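Local atomic coordinates of alcohol dehydrogenase (Escherichia coli, PDB entry 5VM2), a protein that is probably an NAD(P)-dependent oxidoreductase of the zinc-containing alcohol dehydrogenase family, acting on CH-OH groups, of unknown specificity and involved in membrane biogenesis. Residues A[177-186]-A[205-214]; A[236-244]-A[257-267]. All coordinates share one frame; numbering follows the deposited sequence.

Interaction 1. Residues A[177-186]-A[205-214]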
loop_
_atom_site.group_PDB
_atom_site.type_symbol
_atom_site.label_atom_id
_atom_site.label_comp_id
_atom_site.label_asym_id
_atom_site.label_seq_id
_atom_site.Cartn_x
_atom_site.Cartn_y
_atom_site.Cartn_z
ATOM N N ALA A 177 2.814 -1.351 -13.119
ATOM C CA ALA A 177 4.103 -1.008 -12.533
ATOM C C ALA A 177 4.023 0.317 -11.781
ATOM O O ALA A 177 5.012 1.053 -11.694
ATOM C CB ALA A 177 5.193 -0.967 -13.602
ATOM N N GLY A 178 2.842 0.642 -11.262
ATOM C CA GLY A 178 2.719 1.681 -10.267
ATOM C C GLY A 178 3.271 1.188 -8.939
ATOM O O GLY A 178 3.899 0.132 -8.840
ATOM N N CYS A 179 3.009 1.973 -7.891
ATOM C CA CYS A 179 3.576 1.671 -6.578
ATOM C C CYS A 179 3.293 0.231 -6.156
ATOM O O CYS A 179 4.216 -0.528 -5.839
ATOM C CB CYS A 179 3.039 2.648 -5.532
ATOM S SG CYS A 179 3.611 2.258 -3.860
ATOM N N ILE A 180 2.024 -0.178 -6.182
ATOM C CA ILE A 180 1.670 -1.505 -5.691
ATOM C C ILE A 180 2.223 -2.603 -6.595
ATOM O O ILE A 180 2.597 -3.682 -6.115
ATOM C CB ILE A 180 0.144 -1.619 -5.529
ATOM C CG1 ILE A 180 -0.370 -0.513 -4.602
ATOM C CG2 ILE A 180 -0.214 -2.974 -4.974
ATOM C CD1 ILE A 180 0.213 -0.575 -3.199
ATOM N N GLY A 181 2.296 -2.357 -7.905
ATOM C CA GLY A 181 2.887 -3.345 -8.796
ATOM C C GLY A 181 4.374 -3.533 -8.553
ATOM O O GLY A 181 4.891 -4.651 -8.628
ATOM N N LEU A 182 5.079 -2.441 -8.254
ATOM C CA LEU A 182 6.501 -2.530 -7.947
ATOM C C LEU A 182 6.731 -3.180 -6.590
ATOM O O LEU A 182 7.686 -3.951 -6.421
ATOM C CB LEU A 182 7.126 -1.134 -8.006
ATOM C CG LEU A 182 7.039 -0.515 -9.402
ATOM C CD1 LEU A 182 7.553 0.911 -9.402
ATOM C CD2 LEU A 182 7.805 -1.371 -10.401
ATOM N N MET A 183 5.867 -2.889 -5.611
ATOM C CA MET A 183 5.932 -3.594 -4.332
ATOM C C MET A 183 5.706 -5.089 -4.516
ATOM O O MET A 183 6.406 -5.907 -3.910
ATOM C CB MET A 183 4.903 -3.032 -3.352
ATOM C CG MET A 183 5.142 -1.590 -2.927
ATOM S SD MET A 183 6.821 -1.286 -2.368
ATOM C CE MET A 183 6.659 0.345 -1.634
ATOM N N THR A 184 4.716 -5.459 -5.335
ATOM C CA THR A 184 4.442 -6.871 -5.587
ATOM C C THR A 184 5.622 -7.543 -6.283
ATOM O O THR A 184 5.991 -8.674 -5.945
ATOM C CB THR A 184 3.166 -7.013 -6.420
ATOM O OG1 THR A 184 2.087 -6.334 -5.760
ATOM C CG2 THR A 184 2.800 -8.486 -6.598
ATOM N N LEU A 185 6.239 -6.846 -7.242
ATOM C CA LEU A 185 7.431 -7.359 -7.915
ATOM C C LEU A 185 8.539 -7.690 -6.919
ATOM O O LEU A 185 9.099 -8.791 -6.934
ATOM C CB LEU A 185 7.908 -6.332 -8.945
ATOM C CG LEU A 185 9.354 -6.337 -9.440
ATOM C CD1 LEU A 185 9.636 -7.608 -10.242
ATOM C CD2 LEU A 185 9.616 -5.070 -10.272
ATOM N N GLN A 186 8.867 -6.744 -6.040
ATOM C CA GLN A 186 9.925 -6.992 -5.068
ATOM C C GLN A 186 9.528 -8.087 -4.081
ATOM O O GLN A 186 10.375 -8.882 -3.653
ATOM C CB GLN A 186 10.272 -5.691 -4.353
ATOM C CG GLN A 186 10.783 -4.623 -5.310
ATOM C CD GLN A 186 11.561 -3.545 -4.606
ATOM O OE1 GLN A 186 12.719 -3.739 -4.254
ATOM N NE2 GLN A 186 10.930 -2.394 -4.396
ATOM N N ARG A 205 7.751 3.911 -15.621
ATOM C CA ARG A 205 7.427 2.846 -14.679
ATOM C C ARG A 205 8.098 1.539 -15.078
ATOM O O ARG A 205 8.547 0.772 -14.215
ATOM C CB ARG A 205 5.910 2.666 -14.586
ATOM C CG ARG A 205 5.172 3.883 -14.043
ATOM C CD ARG A 205 3.718 3.560 -13.709
ATOM N NE ARG A 205 3.075 4.655 -12.987
ATOM C CZ ARG A 205 1.825 4.622 -12.535
ATOM N NH1 ARG A 205 1.074 3.545 -12.733
ATOM N NH2 ARG A 205 1.324 5.665 -11.889
ATOM N N LEU A 206 8.171 1.262 -16.381
ATOM C CA LEU A 206 8.844 0.048 -16.828
ATOM C C LEU A 206 10.347 0.132 -16.607
ATOM O O LEU A 206 10.989 -0.888 -16.329
ATOM C CB LEU A 206 8.535 -0.221 -18.299
ATOM C CG LEU A 206 7.074 -0.586 -18.570
ATOM C CD1 LEU A 206 6.860 -0.875 -20.049
ATOM C CD2 LEU A 206 6.650 -1.770 -17.714
ATOM N N ALA A 207 10.924 1.329 -16.728
ATOM C CA ALA A 207 12.321 1.502 -16.354
ATOM C C ALA A 207 12.529 1.160 -14.886
ATOM O O ALA A 207 13.524 0.522 -14.521
ATOM C CB ALA A 207 12.773 2.933 -16.646
ATOM N N MET A 208 11.591 1.567 -14.027
ATOM C CA MET A 208 11.722 1.269 -12.608
ATOM C C MET A 208 11.485 -0.211 -12.331
ATOM O O MET A 208 12.133 -0.793 -11.455
ATOM C CB MET A 208 10.758 2.135 -11.803
ATOM C CG MET A 208 10.846 1.915 -10.314
ATOM S SD MET A 208 11.925 3.099 -9.511
ATOM C CE MET A 208 13.245 2.030 -9.005
ATOM N N ALA A 209 10.568 -0.835 -13.075
ATOM C CA ALA A 209 10.340 -2.267 -12.923
ATOM C C ALA A 209 11.608 -3.052 -13.224
ATOM O O ALA A 209 11.980 -3.965 -12.478
ATOM C CB ALA A 209 9.200 -2.717 -13.836
ATOM N N GLU A 210 12.285 -2.698 -14.319
ATOM C CA GLU A 210 13.535 -3.356 -14.680
ATOM C C GLU A 210 14.616 -3.096 -13.638
ATOM O O GLU A 210 15.398 -3.995 -13.309
ATOM C CB GLU A 210 13.983 -2.884 -16.065
ATOM C CG GLU A 210 15.434 -3.199 -16.410
ATOM C CD GLU A 210 15.652 -4.657 -16.782
ATOM O OE1 GLU A 210 16.826 -5.080 -16.864
ATOM O OE2 GLU A 210 14.651 -5.377 -16.995
ATOM N N GLN A 211 14.673 -1.874 -13.100
ATOM C CA GLN A 211 15.641 -1.588 -12.043
ATOM C C GLN A 211 15.357 -2.423 -10.799
ATOM O O GLN A 211 16.284 -2.907 -10.140
ATOM C CB GLN A 211 15.623 -0.097 -11.699
ATOM C CG GLN A 211 16.485 0.266 -10.496
ATOM C CD GLN A 211 16.485 1.755 -10.188
ATOM O OE1 GLN A 211 16.287 2.591 -11.074
ATOM N NE2 GLN A 211 16.691 2.091 -8.920
ATOM N N LEU A 212 14.083 -2.604 -10.467
ATOM C CA LEU A 212 13.701 -3.347 -9.275
ATOM C C LEU A 212 13.648 -4.857 -9.496
ATOM O O LEU A 212 13.255 -5.583 -8.579
ATOM C CB LEU A 212 12.354 -2.841 -8.759
ATOM C CG LEU A 212 12.432 -1.436 -8.159
ATOM C CD1 LEU A 212 11.095 -1.003 -7.579
ATOM C CD2 LEU A 212 13.532 -1.363 -7.105
ATOM N N GLY A 213 14.024 -5.350 -10.672
ATOM C CA GLY A 213 14.261 -6.767 -10.855
ATOM C C GLY A 213 13.311 -7.518 -11.764
ATOM O O GLY A 213 13.351 -8.754 -11.774
ATOM N N ALA A 214 12.461 -6.829 -12.523
ATOM C CA ALA A 214 11.595 -7.519 -13.469
ATOM C C ALA A 214 12.436 -8.282 -14.486
ATOM O O ALA A 214 13.418 -7.753 -15.011
ATOM C CB ALA A 214 10.683 -6.516 -14.178
HETATM O O HOH W 1 14.701 -4.979 -5.598
#

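Interaction 2. Residues A[236-244]-A[257-267]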
loop_
_atom_site.group_PDB
_atom_site.type_symbol
_atom_site.label_atom_id
_atom_site.label_comp_id
_atom_site.label_asym_id
_atom_site.label_seq_id
_atom_site.Cartn_x
_atom_site.Cartn_y
_atom_site.Cartn_z
ATOM N N MET A 236 2.042 -21.301 -22.486
ATOM C CA MET A 236 1.391 -22.055 -21.425
ATOM C C MET A 236 0.635 -21.170 -20.446
ATOM O O MET A 236 -0.252 -21.669 -19.747
ATOM C CB MET A 236 2.420 -22.880 -20.642
ATOM C CG MET A 236 3.518 -23.506 -21.487
ATOM S SD MET A 236 2.956 -24.935 -22.440
ATOM C CE MET A 236 3.985 -24.808 -23.901
ATOM N N GLY A 237 0.868 -19.864 -20.441
ATOM C CA GLY A 237 0.308 -19.002 -19.423
ATOM C C GLY A 237 1.172 -18.971 -18.175
ATOM O O GLY A 237 2.013 -19.835 -17.937
ATOM N N ALA A 238 0.959 -17.944 -17.361
ATOM C CA ALA A 238 1.732 -17.777 -16.139
ATOM C C ALA A 238 1.104 -18.543 -14.978
ATOM O O ALA A 238 -0.116 -18.714 -14.908
ATOM C CB ALA A 238 1.852 -16.294 -15.781
ATOM N N ASP A 239 1.959 -19.005 -14.058
ATOM C CA ASP A 239 1.469 -19.631 -12.830
ATOM C C ASP A 239 0.603 -18.667 -12.025
ATOM O O ASP A 239 -0.430 -19.059 -11.467
ATOM C CB ASP A 239 2.642 -20.104 -11.973
ATOM C CG ASP A 239 3.422 -21.225 -12.621
ATOM O OD1 ASP A 239 4.258 -20.935 -13.502
ATOM O OD2 ASP A 239 3.191 -22.391 -12.243
ATOM N N ILE A 240 1.022 -17.410 -11.928
ATOM C CA ILE A 240 0.323 -16.406 -11.135
ATOM C C ILE A 240 0.282 -15.122 -11.943
ATOM O O ILE A 240 1.308 -14.699 -12.481
ATOM C CB ILE A 240 1.015 -16.151 -9.780
ATOM C CG1 ILE A 240 1.174 -17.447 -8.975
ATOM C CG2 ILE A 240 0.242 -15.121 -8.989
ATOM C CD1 ILE A 240 2.294 -17.388 -7.941
ATOM N N VAL A 241 -0.893 -14.511 -12.039
ATOM C CA VAL A 241 -1.035 -13.183 -12.621
ATOM C C VAL A 241 -1.527 -12.260 -11.521
ATOM O O VAL A 241 -2.574 -12.518 -10.909
ATOM C CB VAL A 241 -2.001 -13.165 -13.814
ATOM C CG1 VAL A 241 -2.056 -11.760 -14.413
ATOM C CG2 VAL A 241 -1.583 -14.181 -14.866
ATOM N N PHE A 242 -0.771 -11.204 -11.261
ATOM C CA PHE A 242 -1.174 -10.167 -10.327
ATOM C C PHE A 242 -1.763 -9.004 -11.111
ATOM O O PHE A 242 -1.137 -8.503 -12.052
ATOM C CB PHE A 242 0.012 -9.676 -9.493
ATOM C CG PHE A 242 0.566 -10.703 -8.560
ATOM C CD1 PHE A 242 1.585 -11.553 -8.972
ATOM C CD2 PHE A 242 0.073 -10.821 -7.273
ATOM C CE1 PHE A 242 2.110 -12.506 -8.106
ATOM C CE2 PHE A 242 0.587 -11.773 -6.405
ATOM C CZ PHE A 242 1.608 -12.617 -6.824
ATOM N N GLU A 243 -2.963 -8.584 -10.729
ATOM C CA GLU A 243 -3.567 -7.363 -11.242
ATOM C C GLU A 243 -3.427 -6.288 -10.171
ATOM O O GLU A 243 -3.964 -6.431 -9.069
ATOM C CB GLU A 243 -5.031 -7.589 -11.613
ATOM C CG GLU A 243 -5.592 -6.553 -12.567
ATOM C CD GLU A 243 -5.854 -5.225 -11.889
ATOM O OE1 GLU A 243 -5.610 -4.179 -12.522
ATOM O OE2 GLU A 243 -6.300 -5.229 -10.721
ATOM N N THR A 244 -2.686 -5.223 -10.487
ATOM C CA THR A 244 -2.310 -4.234 -9.486
ATOM C C THR A 244 -2.669 -2.802 -9.853
ATOM O O THR A 244 -2.590 -1.932 -8.981
ATOM C CB THR A 244 -0.798 -4.295 -9.205
ATOM O OG1 THR A 244 -0.083 -3.757 -10.324
ATOM C CG2 THR A 244 -0.342 -5.726 -8.964
ATOM N N LEU A 257 -4.032 -14.694 -19.664
ATOM C CA LEU A 257 -2.611 -14.715 -19.345
ATOM C C LEU A 257 -2.203 -15.821 -18.382
ATOM O O LEU A 257 -1.000 -16.089 -18.257
ATOM C CB LEU A 257 -2.186 -13.366 -18.742
ATOM C CG LEU A 257 -2.464 -12.124 -19.592
ATOM C CD1 LEU A 257 -2.031 -10.874 -18.851
ATOM C CD2 LEU A 257 -1.751 -12.226 -20.925
ATOM N N VAL A 258 -3.157 -16.457 -17.706
ATOM C CA VAL A 258 -2.884 -17.417 -16.639
ATOM C C VAL A 258 -2.955 -18.828 -17.206
ATOM O O VAL A 258 -3.723 -19.116 -18.136
ATOM C CB VAL A 258 -3.880 -17.228 -15.469
ATOM C CG1 VAL A 258 -5.293 -17.553 -15.915
ATOM C CG2 VAL A 258 -3.491 -18.074 -14.252
ATOM N N MET A 259 -2.146 -19.719 -16.641
ATOM C CA MET A 259 -2.172 -21.117 -17.039
ATOM C C MET A 259 -3.323 -21.850 -16.353
ATOM O O MET A 259 -3.848 -21.416 -15.322
ATOM C CB MET A 259 -0.858 -21.806 -16.678
ATOM C CG MET A 259 -0.762 -22.193 -15.214
ATOM S SD MET A 259 0.795 -23.001 -14.781
ATOM C CE MET A 259 1.366 -23.581 -16.369
ATOM N N ARG A 260 -3.697 -22.991 -16.928
ATOM C CA ARG A 260 -4.668 -23.855 -16.270
ATOM C C ARG A 260 -4.176 -24.217 -14.874
ATOM O O ARG A 260 -2.979 -24.420 -14.651
ATOM C CB ARG A 260 -4.910 -25.113 -17.102
ATOM C CG ARG A 260 -3.656 -25.923 -17.375
ATOM C CD ARG A 260 -3.948 -27.064 -18.332
ATOM N NE ARG A 260 -4.445 -26.585 -19.618
ATOM C CZ ARG A 260 -5.120 -27.333 -20.482
ATOM N NH1 ARG A 260 -5.390 -28.601 -20.197
ATOM N NH2 ARG A 260 -5.532 -26.815 -21.630
ATOM N N GLY A 261 -5.101 -24.262 -13.921
ATOM C CA GLY A 261 -4.734 -24.501 -12.544
ATOM C C GLY A 261 -4.007 -23.366 -11.858
ATOM O O GLY A 261 -3.632 -23.518 -10.690
ATOM N N GLY A 262 -3.808 -22.232 -12.532
ATOM C CA GLY A 262 -3.065 -21.119 -11.979
ATOM C C GLY A 262 -3.918 -20.189 -11.133
ATOM O O GLY A 262 -5.068 -20.476 -10.793
ATOM N N LYS A 263 -3.332 -19.040 -10.794
ATOM C CA LYS A 263 -3.981 -18.076 -9.914
ATOM C C LYS A 263 -3.970 -16.684 -10.524
ATOM O O LYS A 263 -2.954 -16.243 -11.069
ATOM C CB LYS A 263 -3.291 -18.002 -8.555
ATOM C CG LYS A 263 -3.430 -19.233 -7.691
ATOM C CD LYS A 263 -2.423 -19.165 -6.555
ATOM C CE LYS A 263 -2.536 -20.365 -5.630
ATOM N NZ LYS A 263 -1.394 -20.404 -4.681
ATOM N N ILE A 264 -5.102 -15.992 -10.401
ATOM C CA ILE A 264 -5.197 -14.555 -10.639
ATOM C C ILE A 264 -5.401 -13.877 -9.289
ATOM O O ILE A 264 -6.323 -14.230 -8.545
ATOM C CB ILE A 264 -6.350 -14.211 -11.598
ATOM C CG1 ILE A 264 -6.104 -14.835 -12.979
ATOM C CG2 ILE A 264 -6.512 -12.698 -11.700
ATOM C CD1 ILE A 264 -7.319 -14.839 -13.875
ATOM N N MET A 265 -4.533 -12.924 -8.961
ATOM C CA MET A 265 -4.642 -12.158 -7.726
ATOM C C MET A 265 -5.022 -10.729 -8.074
ATOM O O MET A 265 -4.338 -10.082 -8.870
ATOM C CB MET A 265 -3.325 -12.156 -6.947
ATOM C CG MET A 265 -2.608 -13.489 -6.870
ATOM S SD MET A 265 -3.521 -14.736 -5.964
ATOM C CE MET A 265 -3.694 -13.989 -4.340
ATOM N N ILE A 266 -6.097 -10.244 -7.473
ATOM C CA ILE A 266 -6.552 -8.873 -7.659
ATOM C C ILE A 266 -6.106 -8.092 -6.432
ATOM O O ILE A 266 -6.701 -8.198 -5.353
ATOM C CB ILE A 266 -8.063 -8.806 -7.867
ATOM C CG1 ILE A 266 -8.435 -9.576 -9.132
ATOM C CG2 ILE A 266 -8.524 -7.369 -7.938
ATOM C CD1 ILE A 266 -9.900 -9.794 -9.273
ATOM N N VAL A 267 -5.048 -7.304 -6.598
ATOM C CA VAL A 267 -4.424 -6.598 -5.484
ATOM C C VAL A 267 -5.147 -5.261 -5.356
ATOM O O VAL A 267 -4.745 -4.249 -5.931
ATOM C CB VAL A 267 -2.922 -6.445 -5.681
ATOM C CG1 VAL A 267 -2.336 -5.562 -4.599
ATOM C CG2 VAL A 267 -2.268 -7.819 -5.669
HETATM O O HOH W 2 -2.261 -23.642 -19.482
#

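Interaction 1. Residues A[177-186]-A[205-214]
Leu-185 has its CG anti to the backbone N (chi1 158°), a setting that spreads its two methyls along the end of the helix of 205-211, whereas CG of Leu-182, one turn earlier, is anti to the carbonyl carbon (chi1 -63°) and forks over the middle of that helix. CD1 of Leu-182 meets CG of Met-208 at 3.6 Å, the two side chains crossing at about a right angle, while its CD2 lies on the backbone of Ala-209, 3.7 Å from Ala-209 CA. CD2 of Leu-185 reaches 3.4 Å from Ala-209 O and also touches Leu-212 CB; CD1 comes against Ala-214 N at 3.7 Å, just past Gly-213, whose positive phi belongs to a Schellman motif ending the helix. The amide of Gln-186 lies across the isopropyl end of Leu-212, with NE2 3.5 Å from Leu-212 CD1, and NE2 donates to Asp-310 O. At the other end, the extended Arg-205 chain runs along the backbone of Ala-177, CB 3.4 Å from Ala-177 O, and Gly-178 CA lies over one guanidinium face, 3.4 Å from its plane and displaced toward the rim. No direct hydrogen bond joins the segments, and the buried Ala-177 O has no polar partner in the model. The helices run nearly parallel, their axes 10.2 Å apart at an angle of 16°, and Val-198 of the intervening strand touches both Ala-177 and Ala-214. Gly-178, at the N-cap, and Gly-181 fit the GxGxxG pattern, and the arrangement is that of successive helices in a Rossmann fold, consistent with dinucleotide binding.

Interaction 2. Residues A[236-244]-A[257-267]
Phe-242 and Met-265 lie side by side and point the same way from neighbouring parallel strands of the Rossmann sheet, 240-243 and 262-267. Phe-242 CE2 is 3.7 Å from Met-265 CG, and Val-267 CG2 approaches the edge of the same ring near its plane. Ile-240 stands on this face too, its CG2 touching Met-265 CG; the helix of 145-163 covers this face, Ala-160 touching Phe-242 and Val-267 and Leu-163 touching Met-265. On the face of Val-241 and Ile-264, CG1 of Val-241 is anti to the backbone N (chi1 -178°), which leaves CG2 anti to the carbonyl carbon and lays that methyl against Val-258, 3.9 Å from Val-258 CB, the two side chains crossing at a slant. The Glu-243 chain bends about its CB-CG bond, and its OE1 accepts from Thr-250 OG1 in the helix of the crossover between the strands. Between the two faces, backbone hydrogen bonds join the strands: Glu-243 N to Met-265 O is almost straight (179°) and comes nearly along the C=O axis.

The chain turns a corner at Asp-239, and at Arg-260 and Gly-261 in the partner. Before these corners Ala-238 pairs with Val-258, and Ala-238 O accepts from Met-259 N at 2.9 Å with the donor tilted 33° from the carbonyl plane. Alongside, the Asp-239 carboxylate and the Met-259 thioether point the same way, OD2 3.5 Å from SD, while OD1 accepts from Lys-171 N. A water donates to Met-236 O at 2.8 Å and accepts from Arg-260 N at 3.0 Å.

In the fold
Both interactions are largely buried in the Rossmann domain, their centres about 17 Å apart. Interaction 1 lies in the helical layer and relies on aliphatic packing, with no direct hydrogen bond across it; interaction 2 is within the sheet, where a backbone ladder carries the pairing and side chains pack on both faces. Its turn, from Met-259 to Gly-262, reaches the surface. The helix that begins at Cys-179 serves both: while Leu-182 and Leu-185 pack on 205-214, Ile-180 CG2 meets Val-267 CG1 at 3.4 Å and Thr-184 CG2 meets Phe-242 CD2 at 3.7 Å. Gly-181 CA sits 3.4 Å from Thr-244 OG1, bringing the first turn of that helix against the residue that follows strand 240-243.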